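Penicillin binding protein 2X (Streptococcus thermophilus, PDB 5U47) probably acts as a penicillin-sensitive transpeptidase that cross-links neighbouring peptidoglycan strands while the dividing cell builds its septal wall. Local coordinates at residues K242-S247 and T546-K551; D235-Q240 and A559-P564; A191-D196 and G204-T209; K25-A30 and D165-L170; I625-V630 and L643-E648. The protein carries 1 engineered substitution. All blocks are in the same frame, centred on the assembly; numbering follows the deposited sequence.

Interaction 1 (K242-S247 and T546-K551); sequences KGINAS and TVQEPK
Thr546 meets Ser247 by backbone and side chain at once. The two residues exchange N-H...O bonds in both directions, and on the same face of the sheet Ser247 OG and Thr546 OG1 sit 2.6 Å apart, a short hydrogen bond in which either hydroxyl could be the donor. Thr546 OG1, placed between its backbone N and carbonyl carbon (chi1 76°), also touches a water that donates to Asn245 OD1. Val547 turns to the other face, against Ala246. Its CG2 reaches on to the CA of Gly243 at 4.0 Å, while helix 224-241 closes over this side with Phe237 and Met238. Gln548 is gripped three times. Its N donates to Asn245 O at 3.0 Å, and its O accepts from Ile244 N at the same length. The extended side chain then brings OE1 within 3.0 Å of Asn245 ND2, the two amide planes standing 84° apart; Gln548 OE1 lies near the plane of the Asn245 amide, while Asn245 ND2 stands well above the plane of the Gln548 amide. Gln548 NE2 donates a hydrogen bond to Glu549 OE2, which also makes a salt bridge with Lys520. Ile244 CD1 leans on that carboxylate, 3.6 Å from OE2. Past Pro550, which passes close to Gly243, Lys551 bends so that its CD lies 3.2 Å from Lys242 O. Strands 245-252 and 541-548, antiparallel at 173° here, are the first and last of the five-stranded sheet in chain order yet neighbours within it, the arrangement at the heart of the penicillin-binding transpeptidase fold.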
# COMPACT_ATOMS: atom_id res chain seq x y z
N LYS A 242 -1.21 -24.66 1.18
CA LYS A 242 -2.68 -24.70 1.03
C LYS A 242 -3.36 -23.91 2.15
O LYS A 242 -4.34 -24.37 2.76
CB LYS A 242 -3.27 -26.12 0.97
CG LYS A 242 -2.78 -27.02 -0.15
CD LYS A 242 -1.55 -27.83 0.26
CE LYS A 242 -1.30 -28.93 -0.75
NZ LYS A 242 -0.05 -29.66 -0.43
N GLY A 243 -2.82 -22.72 2.45
CA GLY A 243 -3.40 -21.86 3.46
C GLY A 243 -4.62 -21.16 2.90
O GLY A 243 -4.79 -21.08 1.67
N ILE A 244 -5.47 -20.66 3.80
CA ILE A 244 -6.67 -19.93 3.39
C ILE A 244 -6.31 -18.54 2.87
O ILE A 244 -7.03 -17.99 2.06
CB ILE A 244 -7.75 -19.89 4.48
CG1 ILE A 244 -7.32 -19.05 5.68
CG2 ILE A 244 -8.08 -21.32 4.93
CD1 ILE A 244 -8.44 -18.85 6.69
N ASN A 245 -5.19 -17.99 3.34
CA ASN A 245 -4.70 -16.71 2.83
C ASN A 245 -3.22 -16.57 3.13
O ASN A 245 -2.66 -17.35 3.88
CB ASN A 245 -5.53 -15.50 3.33
CG ASN A 245 -5.35 -15.22 4.80
OD1 ASN A 245 -4.23 -14.99 5.27
ND2 ASN A 245 -6.46 -15.19 5.54
N ALA A 246 -2.58 -15.61 2.48
CA ALA A 246 -1.16 -15.38 2.71
C ALA A 246 -0.80 -14.00 2.20
O ALA A 246 -1.55 -13.41 1.41
CB ALA A 246 -0.31 -16.45 2.02
N SER A 247 0.35 -13.49 2.66
CA SER A 247 0.84 -12.21 2.22
C SER A 247 2.36 -12.23 2.24
O SER A 247 2.97 -13.00 2.96
CB SER A 247 0.33 -11.10 3.12
OG SER A 247 0.90 -11.23 4.40
N THR A 546 3.38 -14.02 5.65
CA THR A 546 2.38 -14.62 6.52
C THR A 546 1.54 -15.62 5.72
O THR A 546 1.38 -15.48 4.52
CB THR A 546 1.40 -13.58 7.13
OG1 THR A 546 0.44 -13.15 6.14
CG2 THR A 546 2.14 -12.34 7.71
N VAL A 547 1.04 -16.63 6.41
CA VAL A 547 0.12 -17.62 5.86
C VAL A 547 -0.80 -18.03 7.01
O VAL A 547 -0.34 -18.37 8.12
CB VAL A 547 0.84 -18.85 5.23
CG1 VAL A 547 1.72 -19.56 6.22
CG2 VAL A 547 -0.19 -19.81 4.64
N GLN A 548 -2.11 -17.97 6.76
CA GLN A 548 -3.10 -18.32 7.75
C GLN A 548 -3.66 -19.72 7.47
O GLN A 548 -4.03 -20.05 6.34
CB GLN A 548 -4.23 -17.29 7.79
CG GLN A 548 -5.27 -17.56 8.87
CD GLN A 548 -6.32 -16.47 9.04
OE1 GLN A 548 -6.16 -15.37 8.55
NE2 GLN A 548 -7.40 -16.80 9.75
N GLU A 549 -3.71 -20.52 8.54
CA GLU A 549 -4.26 -21.87 8.53
C GLU A 549 -3.79 -22.75 7.38
O GLU A 549 -4.59 -23.23 6.59
CB GLU A 549 -5.78 -21.80 8.59
CG GLU A 549 -6.30 -21.11 9.85
CD GLU A 549 -7.78 -20.82 9.81
OE1 GLU A 549 -8.56 -21.72 9.45
OE2 GLU A 549 -8.18 -19.68 10.16
N PRO A 550 -2.47 -22.97 7.30
CA PRO A 550 -1.94 -23.87 6.29
C PRO A 550 -2.38 -25.31 6.57
O PRO A 550 -2.27 -25.76 7.71
CB PRO A 550 -0.43 -23.73 6.47
CG PRO A 550 -0.24 -23.35 7.90
CD PRO A 550 -1.41 -22.47 8.21
N LYS A 551 -2.92 -26.00 5.56
CA LYS A 551 -3.29 -27.42 5.70
C LYS A 551 -2.07 -28.25 6.03
O LYS A 551 -2.14 -29.17 6.84
CB LYS A 551 -3.90 -28.00 4.42
CG LYS A 551 -5.42 -28.04 4.34
CD LYS A 551 -6.04 -26.68 4.21
CE LYS A 551 -7.55 -26.80 4.07
NZ LYS A 551 -8.21 -25.47 4.06
O HOH W 1 -2.14 -13.73 6.33

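Interaction 2 (D235-Q240 and A559-P564); sequences DTFMEQ and ATVVNP
Phe237 and Val561 meet where two antiparallel helices, 224-241 and 558-572, lie together on one side of the five-stranded transpeptidase sheet, as the first and last helices of the transpeptidase domain do in the penicillin-binding fold. The segments run at 158° with axes 8.9 Å apart. Val561 CG1 sits over one face of the Phe237 ring, 4.1 Å from its centroid and offset to the rim, a CH-pi contact. Thr560 faces the same helix with both branches. Its CG2 packs on Thr236 CG2 at 3.7 Å, while its OG1 donates to Gln240 OE1. With OG1 anti to the carbonyl carbon (chi1 -58°), the hydroxyl is turned to Gln240 and the methyl to Thr236.

In the next shell, Val545 of strand 541-548 touches both Phe237 and Val561, with Met543 also against Val561 and Val547 against Phe237, so the aromatic-aliphatic pair is buried between helices and sheet. The Thr560 carbonyl accepts from Gln233 NE2, one turn before Phe237 on helix 224-241, and Phe557 lies against Gln240. Gln240 OE1 accepts from Thr560 OG1 at 2.5 Å, the donor tilted 26° from the carbonyl plane.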
# COMPACT_ATOMS: atom_id res chain seq x y z
N ASP A 235 2.98 -18.25 -5.50
CA ASP A 235 2.11 -19.33 -6.00
C ASP A 235 2.64 -20.67 -5.54
O ASP A 235 1.87 -21.53 -5.12
CB ASP A 235 2.03 -19.36 -7.53
CG ASP A 235 1.22 -18.22 -8.10
OD1 ASP A 235 0.44 -17.55 -7.37
OD2 ASP A 235 1.38 -17.99 -9.31
N THR A 236 3.96 -20.86 -5.62
CA THR A 236 4.55 -22.13 -5.17
C THR A 236 4.33 -22.34 -3.67
O THR A 236 4.07 -23.47 -3.21
CB THR A 236 6.04 -22.21 -5.48
OG1 THR A 236 6.22 -21.94 -6.87
CG2 THR A 236 6.61 -23.62 -5.15
N PHE A 237 4.45 -21.25 -2.91
CA PHE A 237 4.30 -21.29 -1.46
C PHE A 237 2.86 -21.70 -1.10
O PHE A 237 2.65 -22.51 -0.19
CB PHE A 237 4.70 -19.92 -0.89
CG PHE A 237 4.58 -19.79 0.61
CD1 PHE A 237 5.48 -20.43 1.46
CD2 PHE A 237 3.65 -18.92 1.17
CE1 PHE A 237 5.40 -20.26 2.84
CE2 PHE A 237 3.57 -18.76 2.55
CZ PHE A 237 4.45 -19.43 3.38
N MET A 238 1.88 -21.18 -1.84
CA MET A 238 0.48 -21.55 -1.62
C MET A 238 0.21 -23.00 -1.98
O MET A 238 -0.59 -23.65 -1.33
CB MET A 238 -0.47 -20.66 -2.42
CG MET A 238 -0.43 -19.20 -2.02
SD MET A 238 -0.51 -18.96 -0.24
CE MET A 238 -2.12 -19.67 0.09
N GLU A 239 0.86 -23.50 -3.04
CA GLU A 239 0.71 -24.90 -3.42
C GLU A 239 1.23 -25.79 -2.28
O GLU A 239 0.61 -26.78 -1.94
CB GLU A 239 1.45 -25.21 -4.71
CG GLU A 239 0.84 -24.52 -5.91
CD GLU A 239 1.69 -24.60 -7.17
OE1 GLU A 239 2.80 -25.20 -7.13
OE2 GLU A 239 1.24 -24.05 -8.19
N GLN A 240 2.34 -25.40 -1.68
CA GLN A 240 2.93 -26.17 -0.58
C GLN A 240 2.14 -26.13 0.73
O GLN A 240 2.02 -27.14 1.42
CB GLN A 240 4.31 -25.64 -0.24
CG GLN A 240 5.43 -25.95 -1.21
CD GLN A 240 6.74 -25.42 -0.67
OE1 GLN A 240 6.85 -24.23 -0.37
NE2 GLN A 240 7.72 -26.29 -0.51
N ALA A 559 11.49 -21.03 2.99
CA ALA A 559 12.61 -20.95 2.05
C ALA A 559 12.12 -20.82 0.61
O ALA A 559 12.81 -20.27 -0.23
CB ALA A 559 13.50 -22.16 2.18
N THR A 560 10.92 -21.34 0.35
CA THR A 560 10.32 -21.26 -0.97
C THR A 560 10.09 -19.81 -1.42
O THR A 560 10.25 -19.48 -2.59
CB THR A 560 8.96 -22.02 -0.97
OG1 THR A 560 9.19 -23.38 -0.60
CG2 THR A 560 8.30 -21.97 -2.34
N VAL A 561 9.75 -18.94 -0.48
CA VAL A 561 9.40 -17.57 -0.82
C VAL A 561 10.47 -16.54 -0.39
O VAL A 561 10.83 -15.69 -1.18
CB VAL A 561 7.96 -17.23 -0.33
CG1 VAL A 561 7.84 -17.33 1.17
CG2 VAL A 561 7.53 -15.86 -0.80
N VAL A 562 11.02 -16.67 0.81
CA VAL A 562 12.00 -15.70 1.27
C VAL A 562 13.35 -15.78 0.54
O VAL A 562 13.81 -14.77 -0.00
CB VAL A 562 12.23 -15.80 2.80
CG1 VAL A 562 13.22 -14.75 3.27
CG2 VAL A 562 10.91 -15.65 3.54
N ASN A 563 13.95 -16.96 0.48
CA ASN A 563 15.30 -17.10 -0.10
C ASN A 563 15.47 -16.57 -1.52
O ASN A 563 16.32 -15.72 -1.75
CB ASN A 563 15.82 -18.58 -0.02
CG ASN A 563 15.85 -19.13 1.40
OD1 ASN A 563 15.14 -18.65 2.27
ND2 ASN A 563 16.67 -20.16 1.63
N PRO A 564 14.66 -17.07 -2.48
CA PRO A 564 14.89 -16.59 -3.84
C PRO A 564 14.51 -15.12 -4.07
O PRO A 564 15.13 -14.45 -4.88
CB PRO A 564 14.06 -17.56 -4.70
CG PRO A 564 13.06 -18.16 -3.78
CD PRO A 564 13.60 -18.09 -2.40

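Interaction 3 (A191-D196 and G204-T209)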
# COMPACT_ATOMS: atom_id res chain seq x y z
N ALA A 191 -18.54 19.00 -23.96
CA ALA A 191 -18.87 19.00 -25.38
C ALA A 191 -20.37 19.15 -25.60
O ALA A 191 -21.18 18.89 -24.71
CB ALA A 191 -18.38 17.73 -26.04
N ILE A 192 -20.71 19.59 -26.80
CA ILE A 192 -22.09 19.71 -27.22
C ILE A 192 -22.32 18.57 -28.20
O ILE A 192 -21.70 18.53 -29.26
CB ILE A 192 -22.37 21.06 -27.91
CG1 ILE A 192 -22.06 22.22 -26.97
CG2 ILE A 192 -23.82 21.12 -28.37
CD1 ILE A 192 -22.18 23.59 -27.60
N TYR A 193 -23.17 17.64 -27.82
CA TYR A 193 -23.54 16.56 -28.72
C TYR A 193 -24.77 17.01 -29.42
O TYR A 193 -25.54 17.78 -28.88
CB TYR A 193 -23.91 15.30 -27.94
CG TYR A 193 -22.76 14.50 -27.41
CD1 TYR A 193 -21.95 14.99 -26.40
CD2 TYR A 193 -22.51 13.21 -27.89
CE1 TYR A 193 -20.89 14.24 -25.90
CE2 TYR A 193 -21.48 12.45 -27.38
CZ TYR A 193 -20.67 12.97 -26.40
OH TYR A 193 -19.63 12.21 -25.91
N GLU A 194 -24.97 16.53 -30.64
CA GLU A 194 -26.21 16.78 -31.36
C GLU A 194 -27.25 15.85 -30.75
O GLU A 194 -26.91 14.78 -30.23
CB GLU A 194 -26.03 16.53 -32.85
CG GLU A 194 -25.03 17.47 -33.51
CD GLU A 194 -24.75 17.13 -34.96
OE1 GLU A 194 -24.67 18.07 -35.79
OE2 GLU A 194 -24.63 15.94 -35.30
N LYS A 195 -28.52 16.28 -30.77
CA LYS A 195 -29.63 15.50 -30.23
C LYS A 195 -30.72 15.34 -31.29
O LYS A 195 -30.85 16.18 -32.18
CB LYS A 195 -30.26 16.17 -28.99
CG LYS A 195 -29.39 16.20 -27.73
CD LYS A 195 -28.49 17.43 -27.63
CE LYS A 195 -27.36 17.24 -26.61
NZ LYS A 195 -27.80 16.88 -25.24
N ASP A 196 -31.49 14.26 -31.18
CA ASP A 196 -32.66 14.08 -32.06
C ASP A 196 -33.78 14.98 -31.50
O ASP A 196 -33.57 15.64 -30.48
CB ASP A 196 -33.09 12.60 -32.16
CG ASP A 196 -33.39 11.96 -30.80
OD1 ASP A 196 -33.36 12.66 -29.77
OD2 ASP A 196 -33.63 10.74 -30.78
N GLY A 204 -21.06 10.17 -31.35
CA GLY A 204 -20.02 10.42 -32.35
C GLY A 204 -20.05 11.77 -33.05
O GLY A 204 -19.17 12.06 -33.85
N THR A 205 -21.04 12.60 -32.72
CA THR A 205 -21.25 13.91 -33.35
C THR A 205 -20.65 15.11 -32.63
O THR A 205 -20.70 16.22 -33.15
CB THR A 205 -22.76 14.19 -33.47
OG1 THR A 205 -23.37 14.15 -32.16
CG2 THR A 205 -23.42 13.18 -34.37
N GLU A 206 -20.15 14.88 -31.41
CA GLU A 206 -19.55 15.91 -30.53
C GLU A 206 -18.71 16.99 -31.13
O GLU A 206 -17.95 16.77 -32.07
CB GLU A 206 -18.56 15.29 -29.50
CG GLU A 206 -19.06 14.12 -28.73
CD GLU A 206 -18.99 12.84 -29.52
OE1 GLU A 206 -17.91 12.22 -29.57
OE2 GLU A 206 -20.04 12.46 -30.08
N THR A 207 -18.82 18.16 -30.50
CA THR A 207 -17.97 19.28 -30.76
C THR A 207 -17.46 19.62 -29.36
O THR A 207 -18.24 20.01 -28.50
CB THR A 207 -18.72 20.50 -31.34
OG1 THR A 207 -19.22 20.18 -32.64
CG2 THR A 207 -17.78 21.71 -31.43
N ILE A 208 -16.17 19.41 -29.13
CA ILE A 208 -15.57 19.71 -27.84
C ILE A 208 -15.55 21.22 -27.67
O ILE A 208 -15.17 21.95 -28.59
CB ILE A 208 -14.16 19.10 -27.72
CG1 ILE A 208 -14.29 17.56 -27.69
CG2 ILE A 208 -13.44 19.62 -26.48
CD1 ILE A 208 -12.98 16.79 -27.74
N THR A 209 -16.00 21.69 -26.51
CA THR A 209 -16.03 23.12 -26.21
C THR A 209 -15.03 23.49 -25.12
O THR A 209 -14.57 24.64 -25.05
CB THR A 209 -17.44 23.57 -25.82
OG1 THR A 209 -17.89 22.84 -24.68
CG2 THR A 209 -18.39 23.34 -26.98
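Strands 189-192 and 207-210 form an antiparallel hairpin, joined by a long loop, in the three-stranded sheet of the dimerisation domain. Ile192 and Thr207 are its hydrogen-bonded pair: Ile192 N reaches Thr207 O at 3.0 Å, and Thr207 N answers to Ile192 O at 3.2 Å. Next to them Ala191 and Ile208 form a non-hydrogen-bonded pair. Here the alanine methyl lies 3.9 Å from Ile208 CA, while on the opposite face the Ile192 side chain crosses that of Thr209 at about a right angle, CG1 3.8 Å from Thr209 CG2.

Beyond the strands side chains take over. Glu194 N donates to Thr205 OG1 at 3.2 Å. That hydroxyl occupies the position between its own N and carbonyl carbon (chi1 58°), from where it is also bonded to Leu202 O. Thr205 CB and CG2 in turn rest against Glu194 OE2, 3.1 Å from CB, an oxygen held by Tyr60 OH. Glu206 bends at chi2 and lies alongside Tyr193 over one face of the ring; the modelled approach is tighter than carbons allow, so its closeness is doubtful. The Tyr193 OH bonds to Glu137 OE2, and Gly204 N donates to Glu137 OE1.

Between the two segments the strands are thus held by a mutual backbone pair. Toward the loop the Thr205 hydroxyl, bonded to both Glu194 N and Leu202 O, adds to the backbone bonding of Glu194 with Leu202 and so ties the loop to the strand end.

Interaction 4 (K25-A30 and D165-L170)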
# COMPACT_ATOMS: atom_id res chain seq x y z
N LYS A 25 -24.80 20.79 -22.21
CA LYS A 25 -23.48 20.18 -22.32
C LYS A 25 -23.43 18.73 -21.82
O LYS A 25 -24.29 18.29 -21.06
CB LYS A 25 -22.47 20.99 -21.50
CG LYS A 25 -22.33 22.46 -21.89
CD LYS A 25 -21.59 22.62 -23.20
CE LYS A 25 -21.41 24.09 -23.56
NZ LYS A 25 -20.68 24.87 -22.52
N THR A 26 -22.39 18.02 -22.25
CA THR A 26 -22.12 16.65 -21.84
C THR A 26 -20.66 16.59 -21.41
O THR A 26 -19.79 17.11 -22.10
CB THR A 26 -22.31 15.65 -23.01
OG1 THR A 26 -23.63 15.78 -23.53
CG2 THR A 26 -22.07 14.21 -22.56
N ILE A 27 -20.41 15.97 -20.27
CA ILE A 27 -19.06 15.82 -19.75
C ILE A 27 -18.22 14.94 -20.68
O ILE A 27 -18.72 13.96 -21.25
CB ILE A 27 -19.09 15.21 -18.33
CG1 ILE A 27 -19.79 16.16 -17.35
CG2 ILE A 27 -17.68 14.89 -17.83
CD1 ILE A 27 -20.09 15.54 -16.00
N VAL A 28 -16.96 15.33 -20.85
CA VAL A 28 -15.97 14.57 -21.60
C VAL A 28 -14.92 14.18 -20.56
O VAL A 28 -14.23 15.04 -20.00
CB VAL A 28 -15.36 15.38 -22.77
CG1 VAL A 28 -14.29 14.58 -23.49
CG2 VAL A 28 -16.44 15.77 -23.76
N ALA A 29 -14.86 12.90 -20.23
CA ALA A 29 -13.93 12.43 -19.23
C ALA A 29 -12.50 12.65 -19.67
O ALA A 29 -12.15 12.43 -20.82
CB ALA A 29 -14.15 10.94 -18.95
N ALA A 30 -11.68 13.13 -18.76
CA ALA A 30 -10.27 13.32 -19.02
C ALA A 30 -9.57 11.95 -19.03
O ALA A 30 -10.07 10.97 -18.47
CB ALA A 30 -9.66 14.19 -17.94
N ASP A 165 -26.06 13.10 -17.76
CA ASP A 165 -25.87 13.27 -19.22
C ASP A 165 -25.50 12.00 -20.03
O ASP A 165 -25.26 12.08 -21.24
CB ASP A 165 -24.84 14.38 -19.47
CG ASP A 165 -23.46 14.08 -18.85
OD1 ASP A 165 -23.16 12.90 -18.52
OD2 ASP A 165 -22.66 15.03 -18.73
N GLY A 166 -25.44 10.84 -19.37
CA GLY A 166 -25.11 9.60 -20.06
C GLY A 166 -23.64 9.39 -20.40
O GLY A 166 -23.31 8.44 -21.10
N SER A 167 -22.76 10.26 -19.90
CA SER A 167 -21.33 10.15 -20.15
C SER A 167 -20.71 9.07 -19.28
O SER A 167 -21.27 8.68 -18.26
CB SER A 167 -20.62 11.48 -19.87
OG SER A 167 -20.84 11.93 -18.54
N TYR A 168 -19.56 8.58 -19.70
CA TYR A 168 -18.81 7.59 -18.93
C TYR A 168 -17.48 8.13 -18.55
O TYR A 168 -16.89 8.91 -19.28
CB TYR A 168 -18.60 6.30 -19.71
CG TYR A 168 -19.84 5.47 -19.79
CD1 TYR A 168 -20.84 5.77 -20.70
CD2 TYR A 168 -20.03 4.39 -18.92
CE1 TYR A 168 -22.00 5.01 -20.76
CE2 TYR A 168 -21.19 3.62 -18.98
CZ TYR A 168 -22.16 3.94 -19.91
OH TYR A 168 -23.29 3.19 -19.97
N SER A 169 -17.01 7.73 -17.38
CA SER A 169 -15.68 8.08 -16.91
C SER A 169 -15.17 6.92 -16.06
O SER A 169 -15.95 6.16 -15.49
CB SER A 169 -15.71 9.38 -16.10
OG SER A 169 -16.36 9.18 -14.87
N LEU A 170 -13.86 6.78 -15.98
CA LEU A 170 -13.27 5.76 -15.15
C LEU A 170 -13.18 6.29 -13.73
O LEU A 170 -12.68 7.40 -13.52
CB LEU A 170 -11.87 5.43 -15.63
CG LEU A 170 -11.76 4.73 -16.97
CD1 LEU A 170 -10.28 4.52 -17.26
CD2 LEU A 170 -12.51 3.41 -16.94
O HOH W 2 -16.69 10.98 -21.14
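No backbone-to-backbone hydrogen bond joins Ile27 to Asp165 or any other pair here, although the two chains run nearly alongside in the same direction, 12° apart. A carboxylate bridges them instead. Ile27 N points straight at Asp165 OD2, 2.9 Å away with an N-H...O angle of 175°, and arrives from above the carboxylate plane. The same oxygen lies against the isoleucine side chain, 3.4 Å from CG1, while Thr26 CG2 touches the Asp165 CG at 4.0 Å.

The other oxygen faces its own chain. Asp165 OD1 takes the Ser167 N at 3.0 Å and the Ser167 OG at 2.5 Å, both from the same face of the carboxylate. With one oxygen spent on each side, the group is fixed in rotation. Ser167 also packs across the gap, its CB 3.4 Å from Ile27 O and its OG next to Ile27 CB; that hydroxyl is set between N and carbonyl carbon (chi1 57°), where it can turn back to the aspartate.

Further along, a water takes over the bridging: it accepts from Ala29 N and donates to Tyr168 O. The Ala29 methyl sits beside it, 3.6 Å from Ser169 CB. Strand 26-28 is itself bonded to strand 189-192 through Thr26 and Val28, while Ser169 pairs with Ile160. The carboxylate with Ser167 N closes an Asx turn, placed at the tip of the hairpin of strands 157-161 and 168-172 in the dimerisation domain, against the edge strand of a separate three-stranded sheet.

Interaction 5 (I625-V630 and L643-E648)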
# COMPACT_ATOMS: atom_id res chain seq x y z
N ILE A 625 -8.85 19.08 13.41
CA ILE A 625 -7.65 19.89 13.25
C ILE A 625 -7.89 21.28 13.87
O ILE A 625 -8.83 21.98 13.48
CB ILE A 625 -7.28 20.03 11.77
CG1 ILE A 625 -6.82 18.67 11.26
CG2 ILE A 625 -6.20 21.10 11.57
CD1 ILE A 625 -6.46 18.64 9.79
N GLU A 626 -7.05 21.65 14.83
CA GLU A 626 -7.14 22.95 15.50
C GLU A 626 -6.12 23.95 14.92
O GLU A 626 -6.45 25.11 14.72
CB GLU A 626 -6.94 22.78 17.00
CG GLU A 626 -7.06 24.07 17.78
CD GLU A 626 -6.96 23.84 19.27
OE1 GLU A 626 -7.57 22.87 19.78
OE2 GLU A 626 -6.27 24.64 19.94
N LYS A 627 -4.89 23.50 14.68
CA LYS A 627 -3.86 24.37 14.09
C LYS A 627 -2.98 23.58 13.15
O LYS A 627 -2.82 22.35 13.30
CB LYS A 627 -2.98 25.00 15.15
CG LYS A 627 -3.68 26.03 16.01
CD LYS A 627 -2.74 26.61 17.05
CE LYS A 627 -3.52 27.51 18.00
NZ LYS A 627 -2.66 28.02 19.09
N VAL A 628 -2.39 24.30 12.20
CA VAL A 628 -1.46 23.71 11.23
C VAL A 628 -0.26 24.64 11.11
O VAL A 628 -0.43 25.88 11.14
CB VAL A 628 -2.13 23.50 9.85
CG1 VAL A 628 -1.22 22.71 8.92
CG2 VAL A 628 -3.46 22.77 10.02
N SER A 629 0.94 24.07 10.96
CA SER A 629 2.19 24.87 10.92
C SER A 629 2.43 25.66 9.62
O SER A 629 3.38 26.42 9.53
CB SER A 629 3.40 24.00 11.20
OG SER A 629 3.62 23.06 10.16
N VAL A 630 1.58 25.43 8.62
CA VAL A 630 1.62 26.14 7.35
C VAL A 630 0.19 26.60 7.05
O VAL A 630 -0.80 25.97 7.48
CB VAL A 630 2.15 25.27 6.18
CG1 VAL A 630 3.61 24.88 6.42
CG2 VAL A 630 1.29 24.02 5.97
N LEU A 643 3.31 20.30 10.84
CA LEU A 643 2.61 19.89 12.06
C LEU A 643 1.11 20.13 11.92
O LEU A 643 0.69 21.17 11.44
CB LEU A 643 3.07 20.69 13.25
CG LEU A 643 4.54 20.66 13.65
CD1 LEU A 643 4.71 21.57 14.86
CD2 LEU A 643 5.00 19.24 13.94
N ILE A 644 0.32 19.15 12.35
CA ILE A 644 -1.14 19.24 12.40
C ILE A 644 -1.46 19.02 13.87
O ILE A 644 -1.30 17.91 14.40
CB ILE A 644 -1.82 18.16 11.54
CG1 ILE A 644 -1.49 18.34 10.06
CG2 ILE A 644 -3.34 18.19 11.72
CD1 ILE A 644 -1.96 17.18 9.20
N MET A 645 -1.88 20.08 14.56
CA MET A 645 -2.24 19.95 15.98
C MET A 645 -3.72 19.68 16.09
O MET A 645 -4.52 20.48 15.64
CB MET A 645 -1.89 21.19 16.78
CG MET A 645 -1.98 20.99 18.30
SD MET A 645 -1.63 22.52 19.19
CE MET A 645 -3.17 23.40 18.96
N THR A 646 -4.08 18.56 16.70
CA THR A 646 -5.49 18.21 16.85
C THR A 646 -6.05 18.94 18.06
O THR A 646 -5.30 19.57 18.82
CB THR A 646 -5.71 16.71 17.06
OG1 THR A 646 -5.22 16.33 18.36
CG2 THR A 646 -5.00 15.91 15.98
N ASN A 647 -7.35 18.80 18.26
CA ASN A 647 -8.01 19.45 19.39
C ASN A 647 -7.82 18.72 20.74
O ASN A 647 -8.33 19.18 21.74
CB ASN A 647 -9.50 19.72 19.12
CG ASN A 647 -10.31 18.46 18.94
OD1 ASN A 647 -9.81 17.43 18.46
ND2 ASN A 647 -11.58 18.55 19.26
N GLU A 648 -7.11 17.60 20.76
CA GLU A 648 -6.82 16.91 22.03
C GLU A 648 -5.36 16.50 22.04
O GLU A 648 -4.99 15.43 21.56
CB GLU A 648 -7.74 15.72 22.26
CG GLU A 648 -7.51 15.08 23.62
CD GLU A 648 -8.47 13.97 23.94
OE1 GLU A 648 -9.29 13.61 23.07
OE2 GLU A 648 -8.40 13.44 25.08
O HOH W 3 -5.16 21.14 21.04
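Glu626 starts beside Met645: its CB lies 3.6 Å from Met645 O. The chain then runs out fully extended, CG anti to the backbone N (chi1 -178°), side by side with the methionine. CG meets Met645 CE at 4.1 Å, CD passes the same methyl, and OE2 comes within 3.5 Å of it. Lys627 flanks that methyl with its CD. OE1 turns to the end of the other strand, 3.5 Å from Asn647 CA, and takes a hydrogen bond from a water that also donates to Thr646 O.

What puts Glu626 there is a classic beta bulge in the antiparallel pair of strands 625-628 and 641-646, part of the first PASTA domain. Met645 O accepts twice, from Glu626 N at 2.9 Å, almost in line with the carbonyl, and from Lys627 N at 3.2 Å, on a lone pair in the carbonyl plane. Met645 N donates back to Lys627 O.

Just before the bulge, Ile625 CG1 packs on Ile644 CG2, with helix 602-611 against both residues. Past the strand, Ser629 N bonds to Leu643 O, and Leu643 N in turn donates to Ser629 OG at 2.9 Å, an almost straight bond of 175°.

In the fold
Interactions 1 and 2 are one unit: helix 224-241 leads into strand 245-252 and strand 541-548 into helix 558-572, and Phe237 and Met238 of interaction 2 press on Val547 and Ala246 of interaction 1. Sheet pairing there is polar along the backbone; the helix layer on it is mostly apolar. Interactions 3 and 4 both reach another sheet, through strands 189-192 and 26-28, about 43 to 55 Å from the first two, centre to centre, and touch where Ala191 O meets Thr26 N. Interaction 3 is a partly buried hairpin, whereas interaction 4 is a surface contact bridged by a carboxylate and a water. Interaction 5 lies across the chain's centre from interactions 1 and 2, again a strand pair but one broken by a bulge.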